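Local coordinates for pyruvate kinase (Cryptosporidium parvum, PDB 4DRS), which probably catalyses the last step of glycolysis, transferring phosphate from phosphoenolpyruvate to ADP to give pyruvate and ATP, at residues R116-G122 / Y140-N145; E127-G131 / K188-T194; Y153-S159 / L203-H209. All blocks are in the same frame, centred on the assembly; numbering follows the deposited sequence.

Contact 1. Residues R116-G122 / Y140-N145; sequences RTGMLEG and YSMLGN
Leu143 and Tyr140 bury more surface in this contact than any other residue, and they meet the 116-122 segment at separate points. Leu143 lies along the Met119-Leu120 backbone. With CG opposite its own carbonyl carbon (chi1 -61°), the CD2 branch reaches within 3.8 Å of Met119 CB and 3.6 Å of Leu120 O. Met119 meets it through CB, while the thioether end leads away.

Tyr140 works at the other end. Its ring approaches Gly118 obliquely, CE1 lying 3.6 Å from Gly118 CA, and the carbonyl oxygen of Thr117 sits at the ring edge, near its plane. Tyr140 OH comes within 3.5 Å of Thr117 O.

Next to Leu143, Gly144 N donates to Met119 O at 2.8 Å. The bond is nearly straight (171°) and lies in the carbonyl plane. Leu120 CA adds a CH...O approach to Gly144 O at 3.2 Å. At the far end the carboxylate of Glu121 comes up to the aliphatic CB of Asn145, whose amide oxygen is taken by the backbone N of Glu147 and Cys148.

Both segments belong to the domain inserted between barrel strands 105-109 and 232-235, the mobile B domain of pyruvate kinases. Arg116, an ADP-binding residue although no ADP is bound to this chain, forms a salt bridge with Glu114 and donates to Arg198 O.

The two large side chains thus pack mainly against main-chain atoms; a single nearly straight amide-carbonyl bond is the one hydrogen bond across the contact, and no salt bridge joins the two segments.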
# COMPACT_ATOMS: atom_id res chain seq x y z
N ARG A 116 49.45 16.41 -13.20
CA ARG A 116 50.08 16.92 -11.99
C ARG A 116 51.22 17.89 -12.29
O ARG A 116 51.80 17.86 -13.38
CB ARG A 116 50.55 15.78 -11.08
CG ARG A 116 49.41 15.03 -10.40
CD ARG A 116 49.85 14.33 -9.13
NE ARG A 116 48.77 13.58 -8.49
CZ ARG A 116 47.87 14.10 -7.65
NH1 ARG A 116 47.91 15.39 -7.33
NH2 ARG A 116 46.93 13.33 -7.13
N THR A 117 51.51 18.76 -11.33
CA THR A 117 52.65 19.68 -11.43
C THR A 117 53.94 18.98 -11.01
O THR A 117 53.90 17.89 -10.44
CB THR A 117 52.43 20.96 -10.59
OG1 THR A 117 52.10 20.61 -9.24
CG2 THR A 117 51.31 21.80 -11.17
N GLY A 118 55.08 19.60 -11.31
CA GLY A 118 56.38 19.03 -11.00
C GLY A 118 56.90 19.39 -9.62
O GLY A 118 56.15 19.90 -8.78
N MET A 119 58.18 19.13 -9.40
CA MET A 119 58.84 19.45 -8.13
C MET A 119 59.21 20.94 -8.08
O MET A 119 59.55 21.53 -9.11
CB MET A 119 60.09 18.59 -7.94
CG MET A 119 59.83 17.09 -7.92
SD MET A 119 58.92 16.53 -6.46
CE MET A 119 60.24 16.46 -5.25
N LEU A 120 59.13 21.52 -6.89
CA LEU A 120 59.38 22.95 -6.71
C LEU A 120 60.85 23.27 -6.38
O LEU A 120 61.71 22.39 -6.43
CB LEU A 120 58.43 23.55 -5.66
CG LEU A 120 56.94 23.65 -6.02
CD1 LEU A 120 56.12 24.10 -4.82
CD2 LEU A 120 56.70 24.58 -7.20
N GLU A 121 61.11 24.54 -6.05
CA GLU A 121 62.46 25.05 -5.79
C GLU A 121 63.21 24.24 -4.73
O GLU A 121 63.01 24.44 -3.53
CB GLU A 121 62.39 26.53 -5.39
CG GLU A 121 63.74 27.24 -5.29
CD GLU A 121 64.35 27.54 -6.65
OE1 GLU A 121 63.81 28.41 -7.36
OE2 GLU A 121 65.37 26.92 -6.99
N GLY A 122 64.06 23.33 -5.20
CA GLY A 122 64.80 22.43 -4.31
C GLY A 122 63.90 21.39 -3.67
O GLY A 122 64.12 20.19 -3.81
N TYR A 140 58.96 17.63 -17.61
CA TYR A 140 58.54 17.20 -16.27
C TYR A 140 59.69 17.10 -15.27
O TYR A 140 59.56 17.56 -14.13
CB TYR A 140 57.73 15.89 -16.35
CG TYR A 140 56.93 15.58 -15.09
CD1 TYR A 140 56.26 16.58 -14.39
CD2 TYR A 140 56.81 14.27 -14.63
CE1 TYR A 140 55.52 16.30 -13.25
CE2 TYR A 140 56.07 13.97 -13.49
CZ TYR A 140 55.43 14.99 -12.81
OH TYR A 140 54.70 14.70 -11.68
N SER A 141 60.82 16.53 -15.69
CA SER A 141 61.99 16.40 -14.83
C SER A 141 62.77 17.71 -14.73
O SER A 141 63.92 17.81 -15.17
CB SER A 141 62.90 15.27 -15.32
OG SER A 141 62.23 14.02 -15.28
N MET A 142 62.12 18.72 -14.15
CA MET A 142 62.71 20.04 -13.95
C MET A 142 62.16 20.66 -12.68
O MET A 142 60.94 20.65 -12.44
CB MET A 142 62.41 20.95 -15.15
CG MET A 142 63.15 22.28 -15.12
SD MET A 142 62.20 23.66 -15.79
CE MET A 142 60.98 23.90 -14.51
N LEU A 143 63.06 21.21 -11.87
CA LEU A 143 62.68 21.90 -10.64
C LEU A 143 62.09 23.27 -10.98
O LEU A 143 62.73 24.09 -11.65
CB LEU A 143 63.88 22.05 -9.70
CG LEU A 143 64.57 20.78 -9.18
CD1 LEU A 143 65.84 21.15 -8.43
CD2 LEU A 143 63.65 19.95 -8.30
N GLY A 144 60.86 23.51 -10.52
CA GLY A 144 60.12 24.72 -10.86
C GLY A 144 60.10 25.77 -9.76
O GLY A 144 59.86 25.45 -8.60
N ASN A 145 60.36 27.01 -10.14
CA ASN A 145 60.34 28.14 -9.21
C ASN A 145 58.98 28.86 -9.17
O ASN A 145 57.95 28.27 -9.49
CB ASN A 145 61.49 29.12 -9.50
CG ASN A 145 61.58 29.51 -10.96
OD1 ASN A 145 60.58 29.84 -11.60
ND2 ASN A 145 62.80 29.49 -11.50

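Contact 2. Residues E127-G131 / K188-T194; sequences ELKAG and KVLNSVT
Leu128 and Val189 cross at about a right angle, with Leu128 CD1 meeting Val189 CG2 at 4.0 Å. The other methyl of Val189 turns to the backbone: CG1, opposite the backbone N of its own residue (chi1 177°), rests 3.5 Å from Lys129 O. Leu134 and Leu173 pack against both side chains from the neighbouring strands, so this pair is the buried part of a contact otherwise near the surface.

Glu127 and Thr194 behave differently. They form an antiparallel non-hydrogen-bonded pair, and their side chains run side by side in the same direction, Glu127 CG passing 3.5 Å from Thr194 OG1.

Ser192 turns its hydroxyl across to 127-131, where OG accepts the N-H of Ala130 at 2.7 Å in an almost straight bond (175°). Around it, Leu128 N donates to Val193 O at 3.2 Å, and Gly131 N to Val189 O at 2.8 Å with the donor tilted from the carbonyl plane. Gly131 lies where the chain turns toward strand 133-137.

Three amides of one segment are therefore satisfied by two carbonyls and one hydroxyl of the other, Ser192 OG probably supplying an acceptor where a carbonyl would serve in regular pairing.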
# COMPACT_ATOMS: atom_id res chain seq x y z
N GLU A 127 54.34 30.31 -3.23
CA GLU A 127 53.10 31.08 -3.36
C GLU A 127 53.15 31.99 -4.59
O GLU A 127 54.23 32.36 -5.05
CB GLU A 127 52.86 31.94 -2.12
CG GLU A 127 52.93 31.19 -0.80
CD GLU A 127 52.61 32.07 0.39
OE1 GLU A 127 53.32 33.09 0.60
OE2 GLU A 127 51.66 31.75 1.13
N LEU A 128 51.98 32.36 -5.09
CA LEU A 128 51.88 33.26 -6.25
C LEU A 128 50.92 34.43 -6.02
O LEU A 128 49.99 34.34 -5.22
CB LEU A 128 51.48 32.47 -7.51
CG LEU A 128 52.38 31.34 -8.02
CD1 LEU A 128 51.87 30.82 -9.34
CD2 LEU A 128 53.83 31.78 -8.18
N LYS A 129 51.17 35.52 -6.74
CA LYS A 129 50.36 36.73 -6.65
C LYS A 129 49.72 37.06 -8.00
O LYS A 129 50.37 36.94 -9.04
CB LYS A 129 51.22 37.91 -6.16
CG LYS A 129 50.43 39.15 -5.75
CD LYS A 129 51.36 40.29 -5.38
CE LYS A 129 50.57 41.55 -5.03
NZ LYS A 129 51.47 42.69 -4.70
N ALA A 130 48.45 37.47 -7.97
CA ALA A 130 47.71 37.84 -9.17
C ALA A 130 48.40 38.94 -9.97
O ALA A 130 48.94 39.89 -9.40
CB ALA A 130 46.29 38.27 -8.80
N GLY A 131 48.40 38.79 -11.30
CA GLY A 131 49.02 39.77 -12.18
C GLY A 131 50.31 39.29 -12.82
O GLY A 131 50.60 39.63 -13.98
N LYS A 188 48.53 33.91 -17.03
CA LYS A 188 48.43 35.08 -16.18
C LYS A 188 47.68 34.71 -14.90
O LYS A 188 46.50 34.37 -14.95
CB LYS A 188 47.72 36.22 -16.91
CG LYS A 188 47.78 37.57 -16.20
CD LYS A 188 46.96 38.63 -16.92
CE LYS A 188 45.46 38.42 -16.72
NZ LYS A 188 44.67 39.45 -17.44
N VAL A 189 48.40 34.76 -13.78
CA VAL A 189 47.83 34.44 -12.46
C VAL A 189 46.66 35.39 -12.16
O VAL A 189 46.84 36.60 -12.10
CB VAL A 189 48.89 34.50 -11.35
CG1 VAL A 189 48.27 34.24 -9.98
CG2 VAL A 189 50.00 33.49 -11.62
N LEU A 190 45.48 34.81 -11.98
CA LEU A 190 44.25 35.58 -11.79
C LEU A 190 43.96 35.88 -10.32
O LEU A 190 43.50 36.97 -9.99
CB LEU A 190 43.05 34.88 -12.44
CG LEU A 190 43.13 34.53 -13.93
CD1 LEU A 190 42.06 33.52 -14.31
CD2 LEU A 190 43.03 35.77 -14.81
N ASN A 191 44.23 34.91 -9.45
CA ASN A 191 43.98 35.05 -8.02
C ASN A 191 45.14 34.55 -7.16
O ASN A 191 45.64 33.44 -7.37
CB ASN A 191 42.67 34.37 -7.62
CG ASN A 191 41.45 34.99 -8.29
OD1 ASN A 191 41.25 34.85 -9.49
ND2 ASN A 191 40.64 35.68 -7.49
N SER A 192 45.55 35.38 -6.20
CA SER A 192 46.72 35.11 -5.35
C SER A 192 46.45 34.03 -4.30
O SER A 192 45.70 34.27 -3.35
CB SER A 192 47.19 36.40 -4.67
OG SER A 192 47.21 37.48 -5.57
N VAL A 193 47.07 32.87 -4.47
CA VAL A 193 46.91 31.73 -3.54
C VAL A 193 48.24 30.98 -3.35
O VAL A 193 49.22 31.24 -4.06
CB VAL A 193 45.79 30.75 -4.01
CG1 VAL A 193 45.57 29.63 -3.01
CG2 VAL A 193 44.47 31.49 -4.24
N THR A 194 48.27 30.05 -2.39
CA THR A 194 49.45 29.24 -2.08
C THR A 194 49.26 27.76 -2.45
O THR A 194 48.22 27.16 -2.14
CB THR A 194 49.85 29.38 -0.60
OG1 THR A 194 50.86 28.42 -0.27
CG2 THR A 194 48.65 29.20 0.34

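Contact 3. Residues Y153-S159 / L203-H209; sequences YSLLPKS and LPGCKVH
A chi1 of -176° sets the Tyr153 ring opposite its backbone N and carries OH across to His209, while a chi1 of -61° in Ser159 turns OG back to the same hydroxyl. Tyr153 OH accepts from His209 N at 2.7 Å (162°) and donates to Ser159 OG at 2.8 Å. Ser159 OG in turn donates to Leu155 O at 2.7 Å, approaching from above the carbonyl plane. Two hydrogen bonds thus hold the phenol oxygen. The His209 imidazole presents its edge to the serine, CD2 lying 3.6 Å from Ser159 OG in the ring plane.

The two segments each contain a turn: a type I turn from Tyr153 to Leu156 and a type II turn from Leu203 to Cys206, with Gly205 at positive phi. Both lie in the B domain of the pyruvate kinase fold, the second on the chain's way back to the barrel.

The type I turn folds its own backbone, Leu155 C and Leu156 N, onto one face of the Tyr153 ring, and Val208 CG1 lies over the opposite face, 4.1 Å from CZ. Both methyls of Leu203 touch Leu156 CD1, each at 3.9 Å, and Leu203 CD1 also comes obliquely to Tyr153 CE2 at 4.1 Å. Beyond them, Cys206 CB and SG both lie 3.5 Å from Ser159 O.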
# COMPACT_ATOMS: atom_id res chain seq x y z
N TYR A 153 51.73 16.63 -18.29
CA TYR A 153 50.97 16.46 -19.53
C TYR A 153 51.70 17.12 -20.71
O TYR A 153 51.66 18.33 -20.88
CB TYR A 153 49.56 17.04 -19.32
CG TYR A 153 48.58 16.88 -20.47
CD1 TYR A 153 48.42 15.67 -21.13
CD2 TYR A 153 47.78 17.96 -20.87
CE1 TYR A 153 47.51 15.53 -22.17
CE2 TYR A 153 46.88 17.84 -21.91
CZ TYR A 153 46.74 16.63 -22.56
OH TYR A 153 45.84 16.51 -23.58
N SER A 154 52.39 16.30 -21.51
CA SER A 154 53.23 16.80 -22.60
C SER A 154 52.42 17.36 -23.78
O SER A 154 52.95 18.12 -24.60
CB SER A 154 54.20 15.72 -23.09
OG SER A 154 53.54 14.72 -23.83
N LEU A 155 51.15 16.98 -23.86
CA LEU A 155 50.23 17.50 -24.88
C LEU A 155 49.48 18.76 -24.42
O LEU A 155 48.49 19.15 -25.05
CB LEU A 155 49.25 16.41 -25.31
CG LEU A 155 49.69 15.38 -26.36
CD1 LEU A 155 48.72 14.20 -26.39
CD2 LEU A 155 49.81 16.00 -27.74
N LEU A 156 49.96 19.39 -23.35
CA LEU A 156 49.35 20.62 -22.83
C LEU A 156 49.26 21.76 -23.86
O LEU A 156 48.19 22.37 -23.99
CB LEU A 156 50.06 21.10 -21.55
CG LEU A 156 49.55 22.39 -20.90
CD1 LEU A 156 48.12 22.25 -20.40
CD2 LEU A 156 50.47 22.82 -19.76
N PRO A 157 50.36 22.06 -24.59
CA PRO A 157 50.31 23.16 -25.56
C PRO A 157 49.24 22.97 -26.65
O PRO A 157 48.64 23.95 -27.09
CB PRO A 157 51.71 23.16 -26.18
CG PRO A 157 52.27 21.81 -25.90
CD PRO A 157 51.70 21.43 -24.56
N LYS A 158 49.01 21.72 -27.05
CA LYS A 158 48.06 21.39 -28.10
C LYS A 158 46.65 21.13 -27.57
O LYS A 158 45.79 20.62 -28.30
CB LYS A 158 48.56 20.18 -28.90
CG LYS A 158 49.96 20.36 -29.50
CD LYS A 158 50.46 19.11 -30.21
CE LYS A 158 49.89 18.99 -31.61
NZ LYS A 158 50.61 17.97 -32.43
N SER A 159 46.40 21.48 -26.31
CA SER A 159 45.12 21.22 -25.66
C SER A 159 44.41 22.49 -25.19
O SER A 159 43.21 22.46 -24.88
CB SER A 159 45.30 20.25 -24.49
OG SER A 159 45.81 19.01 -24.94
N LEU A 203 41.76 21.48 -16.86
CA LEU A 203 41.57 22.26 -18.08
C LEU A 203 40.08 22.31 -18.46
O LEU A 203 39.62 21.52 -19.29
CB LEU A 203 42.40 21.69 -19.24
CG LEU A 203 43.90 21.43 -19.02
CD1 LEU A 203 44.48 20.74 -20.24
CD2 LEU A 203 44.66 22.71 -18.72
N PRO A 204 39.32 23.25 -17.84
CA PRO A 204 37.88 23.41 -18.09
C PRO A 204 37.56 23.67 -19.55
O PRO A 204 38.21 24.51 -20.19
CB PRO A 204 37.51 24.62 -17.24
CG PRO A 204 38.54 24.68 -16.17
CD PRO A 204 39.80 24.22 -16.83
N GLY A 205 36.58 22.94 -20.08
CA GLY A 205 36.17 23.08 -21.48
C GLY A 205 37.17 22.57 -22.50
O GLY A 205 36.99 22.77 -23.70
N CYS A 206 38.22 21.90 -22.03
CA CYS A 206 39.25 21.36 -22.90
C CYS A 206 39.30 19.84 -22.83
O CYS A 206 39.15 19.25 -21.75
CB CYS A 206 40.63 21.95 -22.56
SG CYS A 206 40.75 23.75 -22.69
N LYS A 207 39.49 19.20 -23.98
CA LYS A 207 39.64 17.75 -24.05
C LYS A 207 41.06 17.37 -23.65
O LYS A 207 42.04 17.85 -24.22
CB LYS A 207 39.31 17.24 -25.47
CG LYS A 207 39.46 15.74 -25.69
CD LYS A 207 38.47 14.91 -24.87
CE LYS A 207 38.45 13.45 -25.30
NZ LYS A 207 39.71 12.71 -24.98
N VAL A 208 41.16 16.51 -22.64
CA VAL A 208 42.44 15.99 -22.18
C VAL A 208 42.76 14.71 -22.95
O VAL A 208 42.01 13.73 -22.89
CB VAL A 208 42.43 15.71 -20.66
CG1 VAL A 208 43.76 15.10 -20.20
CG2 VAL A 208 42.14 16.99 -19.88
N HIS A 209 43.87 14.73 -23.69
CA HIS A 209 44.23 13.60 -24.54
C HIS A 209 45.06 12.57 -23.81
O HIS A 209 46.22 12.30 -24.16
CB HIS A 209 44.91 14.08 -25.83
CG HIS A 209 44.05 15.01 -26.65
ND1 HIS A 209 43.05 14.58 -27.44
CD2 HIS A 209 44.08 16.40 -26.78
CE1 HIS A 209 42.46 15.63 -28.04
NE2 HIS A 209 43.09 16.75 -27.63

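How the contacts relate
All three contacts lie within the domain inserted between barrel strands 105-109 and 232-235, on the same side of the chain's centre. The three centres form a nearly equilateral triangle: that of contact 1 is about 18 Å from that of contact 2 and about 19 Å from that of contact 3, with nearest atoms about 6 and 5 Å away and no touch, and the centres of contacts 2 and 3 are about 21 Å apart. Along the chain, contact 2 interlocks with each of the others, whereas contact 1 closes before contact 3 opens. Contact 1 holds ADP-site Arg116, whose side chain is about 4 Å from that of His79 and about 8 Å from that of Tyr153 in contact 3; contact 2 lies away from that site.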